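Local coordinates for protein leukotriene A-4 hydrolase (Saccharomyces cerevisiae, PDB 2XPZ) that removes residues from the amino end of short peptides, preferring di- and tripeptides, as a zinc-dependent M1 aminopeptidase that also shows low epoxide hydrolase activity in vitro, at residues 146-151 and 380-385; 159-164 and 315-320. All coordinates share one frame; numbering follows the deposited sequence.

Overall arrangement
Contacts 1 and 2 illustrate how an active site can be built at a seam between domains: each joins a segment of the M1 N-terminal domain to one of the peptidase domain. Along the chain the order is 146-151, 159-164, 315-320 and 380-385, so contact 2 is enclosed within the span of contact 1. The first two segments share the loop connecting strands 141-144 and 165-172; the other two lie in loops before helix 321-339 and before helix 387-403. The centres of the two contacts are about 10 Å apart and they touch, with F385 stacked on F320 and W317 packed against A148. The seam thus runs alongside substrate-binding E147, whose side chain is about 6 Å from the zinc ion.

Contact 1. Residues 146-151 and 380-385; sequences LEAIHA and DPDDAF
F385 meets both E147 and A148 where a loop of the substrate-binding site of this M1 aminopeptidase packs on the 3-10 turn 381-384. The apolar contacts centre on A148 and I149. The methyl of A148, which follows a cis peptide bond, points at the opposite segment and brings CB within 3.5 Å of F385 CZ; A148 CB also reaches P381 CB. Next to it I149 crosses the P381 ring at about a right angle, its CG2 lying 3.7 Å from P381 CG while CD1 rests near P381 CD.

E147, a substrate-binding residue, makes a different kind of contact. With CG anti to the backbone N (chi1 -162°) and the chain extended beyond it, the carboxylate runs past the phenylalanine rim; E147 CD lies at the edge of the F385 ring, in its plane, 3.5 Å from F385 CE1, and the carboxylate and ring planes stand 84° apart.

The polar link is carried by water, one for each oxygen of D382. Water 2 accepts from A148 N at 2.9 Å and donates to D382 OD1. Water 1 donates to D382 OD2 and sits at the edge of the H150 ring, in its plane and 2.9 Å from NE2, while H150 ND1 is hydrogen-bonded to T125 OG1.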
loop_
_atom_site.group_PDB
_atom_site.type_symbol
_atom_site.label_atom_id
_atom_site.label_comp_id
_atom_site.label_asym_id
_atom_site.label_seq_id
_atom_site.Cartn_x
_atom_site.Cartn_y
_atom_site.Cartn_z
ATOM N N LEU A 146 4.869 -6.012 7.287
ATOM C CA LEU A 146 6.305 -6.069 7.471
ATOM C C LEU A 146 7.064 -4.854 6.921
ATOM O O LEU A 146 8.134 -4.492 7.435
ATOM C CB LEU A 146 6.867 -7.370 6.876
ATOM C CG LEU A 146 7.083 -8.519 7.863
ATOM C CD1 LEU A 146 5.931 -8.643 8.860
ATOM C CD2 LEU A 146 7.313 -9.830 7.142
ATOM N N GLU A 147 6.541 -4.241 5.868
ATOM C CA GLU A 147 7.159 -3.041 5.301
ATOM C C GLU A 147 7.193 -1.907 6.329
ATOM O O GLU A 147 6.194 -1.661 7.010
ATOM C CB GLU A 147 6.367 -2.619 4.061
ATOM C CG GLU A 147 7.107 -1.675 3.120
ATOM C CD GLU A 147 6.393 -1.451 1.803
ATOM O OE1 GLU A 147 5.165 -1.297 1.783
ATOM O OE2 GLU A 147 7.074 -1.438 0.766
ATOM N N ALA A 148 8.329 -1.216 6.452
ATOM C CA ALA A 148 9.502 -1.431 5.602
ATOM C C ALA A 148 10.601 -2.300 6.219
ATOM O O ALA A 148 11.207 -3.090 5.517
ATOM C CB ALA A 148 10.085 -0.092 5.159
ATOM N N ILE A 149 10.869 -2.130 7.510
ATOM C CA ILE A 149 11.881 -2.918 8.203
ATOM C C ILE A 149 11.306 -3.610 9.432
ATOM O O ILE A 149 11.923 -3.626 10.491
ATOM C CB ILE A 149 13.073 -2.062 8.662
ATOM C CG1 ILE A 149 12.613 -0.990 9.651
ATOM C CG2 ILE A 149 13.779 -1.454 7.480
ATOM C CD1 ILE A 149 13.741 -0.351 10.412
ATOM N N HIS A 150 10.122 -4.187 9.298
ATOM C CA HIS A 150 9.509 -4.850 10.440
ATOM C C HIS A 150 9.702 -6.349 10.382
ATOM O O HIS A 150 9.400 -7.053 11.338
ATOM C CB HIS A 150 8.022 -4.519 10.542
ATOM C CG HIS A 150 7.748 -3.123 11.001
ATOM N ND1 HIS A 150 8.172 -2.650 12.228
ATOM C CD2 HIS A 150 7.091 -2.101 10.413
ATOM C CE1 HIS A 150 7.791 -1.398 12.366
ATOM N NE2 HIS A 150 7.131 -1.035 11.279
ATOM N N ALA A 151 10.206 -6.842 9.261
ATOM C CA ALA A 151 10.413 -8.283 9.125
ATOM C C ALA A 151 11.386 -8.785 10.185
ATOM O O ALA A 151 11.258 -9.904 10.687
ATOM C CB ALA A 151 10.913 -8.630 7.736
ATOM N N ASP A 380 14.391 6.583 10.488
ATOM C CA ASP A 380 13.465 5.483 10.369
ATOM C C ASP A 380 13.012 5.459 8.938
ATOM O O ASP A 380 12.590 6.480 8.409
ATOM C CB ASP A 380 12.266 5.679 11.280
ATOM C CG ASP A 380 11.287 4.526 11.198
ATOM O OD1 ASP A 380 11.586 3.541 10.488
ATOM O OD2 ASP A 380 10.225 4.598 11.845
ATOM N N PRO A 381 13.108 4.291 8.298
ATOM C CA PRO A 381 12.727 4.185 6.893
ATOM C C PRO A 381 11.286 4.636 6.640
ATOM O O PRO A 381 10.953 4.897 5.493
ATOM C CB PRO A 381 12.888 2.693 6.613
ATOM C CG PRO A 381 13.896 2.248 7.586
ATOM C CD PRO A 381 13.645 3.025 8.816
ATOM N N ASP A 382 10.460 4.734 7.682
ATOM C CA ASP A 382 9.059 5.138 7.538
ATOM C C ASP A 382 8.880 6.593 7.067
ATOM O O ASP A 382 7.867 6.931 6.456
ATOM C CB ASP A 382 8.294 4.917 8.851
ATOM C CG ASP A 382 7.876 3.464 9.059
ATOM O OD1 ASP A 382 8.165 2.621 8.184
ATOM O OD2 ASP A 382 7.246 3.166 10.102
ATOM N N ASP A 383 9.849 7.454 7.358
ATOM C CA ASP A 383 9.783 8.849 6.922
ATOM C C ASP A 383 9.869 8.955 5.413
ATOM O O ASP A 383 9.439 9.942 4.824
ATOM C CB ASP A 383 10.916 9.650 7.539
ATOM C CG ASP A 383 10.712 9.892 9.005
ATOM O OD1 ASP A 383 9.584 10.273 9.385
ATOM O OD2 ASP A 383 11.680 9.706 9.770
ATOM N N ALA A 384 10.447 7.933 4.798
ATOM C CA ALA A 384 10.546 7.839 3.348
ATOM C C ALA A 384 9.217 7.459 2.685
ATOM O O ALA A 384 9.093 7.504 1.465
ATOM C CB ALA A 384 11.618 6.828 2.965
ATOM N N PHE A 385 8.232 7.064 3.483
ATOM C CA PHE A 385 6.938 6.677 2.934
ATOM C C PHE A 385 5.936 7.834 3.043
ATOM O O PHE A 385 5.383 8.105 4.113
ATOM C CB PHE A 385 6.392 5.421 3.630
ATOM C CG PHE A 385 7.146 4.134 3.301
ATOM C CD1 PHE A 385 6.455 2.955 3.075
ATOM C CD2 PHE A 385 8.525 4.102 3.233
ATOM C CE1 PHE A 385 7.118 1.788 2.788
ATOM C CE2 PHE A 385 9.187 2.926 2.944
ATOM C CZ PHE A 385 8.477 1.772 2.723
HETATM O O HOH W 1 5.758 0.622 9.390
HETATM O O HOH W 2 9.230 0.017 8.862
#

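Contact 2. Residues 159-164 and 315-320; sequences DTPSVK and CSWNHF
P161 and W317 form the heart of this buried contact, in a CH-pi arrangement. The proline lies over one face of the indole, and P161 CG is 3.6 Å from the centroid of the six-membered ring of W317, 29° off the ring normal. The approach is displaced toward the rim, which is why the nearest atom is W317 CZ2, 3.2 Å from P161 CG. W317 CG, anti to the carbonyl carbon, turns one indole face to P161. Beside this stack, P161 CD and S162 CB pack against the carbonyl of C315. S162 OG stands 3.4 Å from C315 O but 2.6 Å from T160 OG1, a second acceptor for its one proton, so the bond to C315 is weak and unsettled.

The next shell fixes the two partners. P161 occupies a type I turn from T160 to V163, closed by the bond from V163 N to T160 O. T160 reinforces it with an ST turn: OG1, placed on the carbonyl side of its residue by a chi1 of 168°, accepts from S162 N at 3.2 Å in a nearly straight bond of 173°, and is also hydrogen-bonded to D18. W317 belongs to a second type I turn, S316 to H319. F320 CD1 meets the edge of the indole in its plane, and water 3 connects W317 NE1, weakly, with D159 O, to which it donates at 2.9 Å. A leucine in place of W317 would probably leave P161 without its flat platform and water 3 without its indole donor.

Further out, S425 OG is hydrogen-bonded to P161 O, and L426 pairs with C315 through the backbone. Two turns thus meet at the junction of the N-terminal and catalytic domains of the M1 fold, where W317 borders the substrate-binding residue E147.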
loop_
_atom_site.group_PDB
_atom_site.type_symbol
_atom_site.label_atom_id
_atom_site.label_comp_id
_atom_site.label_asym_id
_atom_site.label_seq_id
_atom_site.Cartn_x
_atom_site.Cartn_y
_atom_site.Cartn_z
ATOM N N ASP A 159 17.356 -8.009 6.673
ATOM C CA ASP A 159 16.122 -7.268 6.478
ATOM C C ASP A 159 16.343 -6.083 5.552
ATOM O O ASP A 159 16.333 -4.932 5.981
ATOM C CB ASP A 159 15.576 -6.809 7.827
ATOM C CG ASP A 159 14.183 -6.272 7.726
ATOM O OD1 ASP A 159 13.619 -6.313 6.617
ATOM O OD2 ASP A 159 13.657 -5.812 8.757
ATOM N N THR A 160 16.549 -6.377 4.277
ATOM C CA THR A 160 16.817 -5.360 3.285
ATOM C C THR A 160 16.256 -5.812 1.951
ATOM O O THR A 160 16.368 -6.980 1.603
ATOM C CB THR A 160 18.303 -5.156 3.090
ATOM O OG1 THR A 160 18.505 -4.361 1.921
ATOM C CG2 THR A 160 19.012 -6.489 2.892
ATOM N N PRO A 161 15.663 -4.885 1.184
ATOM C CA PRO A 161 15.066 -5.217 -0.116
ATOM C C PRO A 161 16.096 -5.705 -1.153
ATOM O O PRO A 161 15.704 -6.173 -2.219
ATOM C CB PRO A 161 14.436 -3.893 -0.568
ATOM C CG PRO A 161 14.401 -3.036 0.650
ATOM C CD PRO A 161 15.525 -3.460 1.512
ATOM N N SER A 162 17.385 -5.601 -0.853
ATOM C CA SER A 162 18.414 -6.037 -1.801
ATOM C C SER A 162 18.728 -7.518 -1.659
ATOM O O SER A 162 19.390 -8.104 -2.512
ATOM C CB SER A 162 19.690 -5.203 -1.652
ATOM O OG SER A 162 19.860 -4.792 -0.314
ATOM N N VAL A 163 18.254 -8.109 -0.567
ATOM C CA VAL A 163 18.365 -9.547 -0.357
ATOM C C VAL A 163 17.029 -10.210 -0.659
ATOM O O VAL A 163 16.046 -10.011 0.056
ATOM C CB VAL A 163 18.745 -9.890 1.086
ATOM C CG1 VAL A 163 18.669 -11.382 1.299
ATOM C CG2 VAL A 163 20.134 -9.385 1.416
ATOM N N LYS A 164 16.990 -10.995 -1.725
ATOM C CA LYS A 164 15.788 -11.731 -2.064
ATOM C C LYS A 164 16.092 -13.226 -2.048
ATOM O O LYS A 164 17.129 -13.643 -2.546
ATOM C CB LYS A 164 15.264 -11.276 -3.425
ATOM C CG LYS A 164 14.759 -9.836 -3.425
ATOM C CD LYS A 164 13.797 -9.569 -4.568
ATOM C CE LYS A 164 14.523 -9.146 -5.818
ATOM N NZ LYS A 164 13.561 -8.683 -6.844
ATOM N N CYS A 315 16.371 -1.506 -4.033
ATOM C CA CYS A 315 17.405 -2.097 -3.191
ATOM C C CYS A 315 17.439 -1.472 -1.802
ATOM O O CYS A 315 17.993 -2.039 -0.866
ATOM C CB CYS A 315 18.781 -1.947 -3.849
ATOM S SG CYS A 315 19.260 -0.215 -4.172
ATOM N N SER A 316 16.876 -0.280 -1.677
ATOM C CA SER A 316 16.848 0.386 -0.386
ATOM C C SER A 316 15.671 1.318 -0.287
ATOM O O SER A 316 14.991 1.585 -1.267
ATOM C CB SER A 316 18.151 1.146 -0.107
ATOM O OG SER A 316 18.491 2.031 -1.163
ATOM N N TRP A 317 15.426 1.799 0.917
ATOM C CA TRP A 317 14.337 2.715 1.116
ATOM C C TRP A 317 14.776 4.124 0.778
ATOM O O TRP A 317 14.039 5.080 0.991
ATOM C CB TRP A 317 13.804 2.578 2.527
ATOM C CG TRP A 317 13.520 1.143 2.842
ATOM C CD1 TRP A 317 14.135 0.379 3.784
ATOM C CD2 TRP A 317 12.571 0.284 2.183
ATOM N NE1 TRP A 317 13.621 -0.894 3.768
ATOM C CE2 TRP A 317 12.666 -0.976 2.796
ATOM C CE3 TRP A 317 11.659 0.465 1.142
ATOM C CZ2 TRP A 317 11.865 -2.053 2.403
ATOM C CZ3 TRP A 317 10.879 -0.603 0.754
ATOM C CH2 TRP A 317 10.987 -1.846 1.384
ATOM N N ASN A 318 15.978 4.246 0.224
ATOM C CA ASN A 318 16.394 5.492 -0.407
ATOM C C ASN A 318 15.891 5.541 -1.836
ATOM O O ASN A 318 15.861 6.602 -2.459
ATOM C CB ASN A 318 17.917 5.619 -0.452
ATOM C CG ASN A 318 18.514 6.098 0.851
ATOM O OD1 ASN A 318 17.804 6.418 1.805
ATOM N ND2 ASN A 318 19.839 6.147 0.896
ATOM N N HIS A 319 15.525 4.384 -2.371
ATOM C CA HIS A 319 15.162 4.309 -3.781
ATOM C C HIS A 319 13.792 3.699 -3.942
ATOM O O HIS A 319 13.498 3.023 -4.922
ATOM C CB HIS A 319 16.227 3.549 -4.569
ATOM C CG HIS A 319 17.551 4.242 -4.590
ATOM N ND1 HIS A 319 18.015 4.932 -5.695
ATOM C CD2 HIS A 319 18.493 4.392 -3.638
ATOM C CE1 HIS A 319 19.192 5.450 -5.421
ATOM N NE2 HIS A 319 19.511 5.142 -4.178
ATOM N N PHE A 320 12.954 3.993 -2.960
ATOM C CA PHE A 320 11.629 3.434 -2.853
ATOM C C PHE A 320 10.720 3.828 -4.014
ATOM O O PHE A 320 9.749 3.128 -4.300
ATOM C CB PHE A 320 11.024 3.869 -1.525
ATOM C CG PHE A 320 9.699 3.258 -1.240
ATOM C CD1 PHE A 320 9.518 1.896 -1.353
ATOM C CD2 PHE A 320 8.638 4.043 -0.835
ATOM C CE1 PHE A 320 8.304 1.334 -1.084
ATOM C CE2 PHE A 320 7.423 3.480 -0.563
ATOM C CZ PHE A 320 7.254 2.126 -0.685
HETATM O O HOH W 3 16.125 -2.188 4.977
#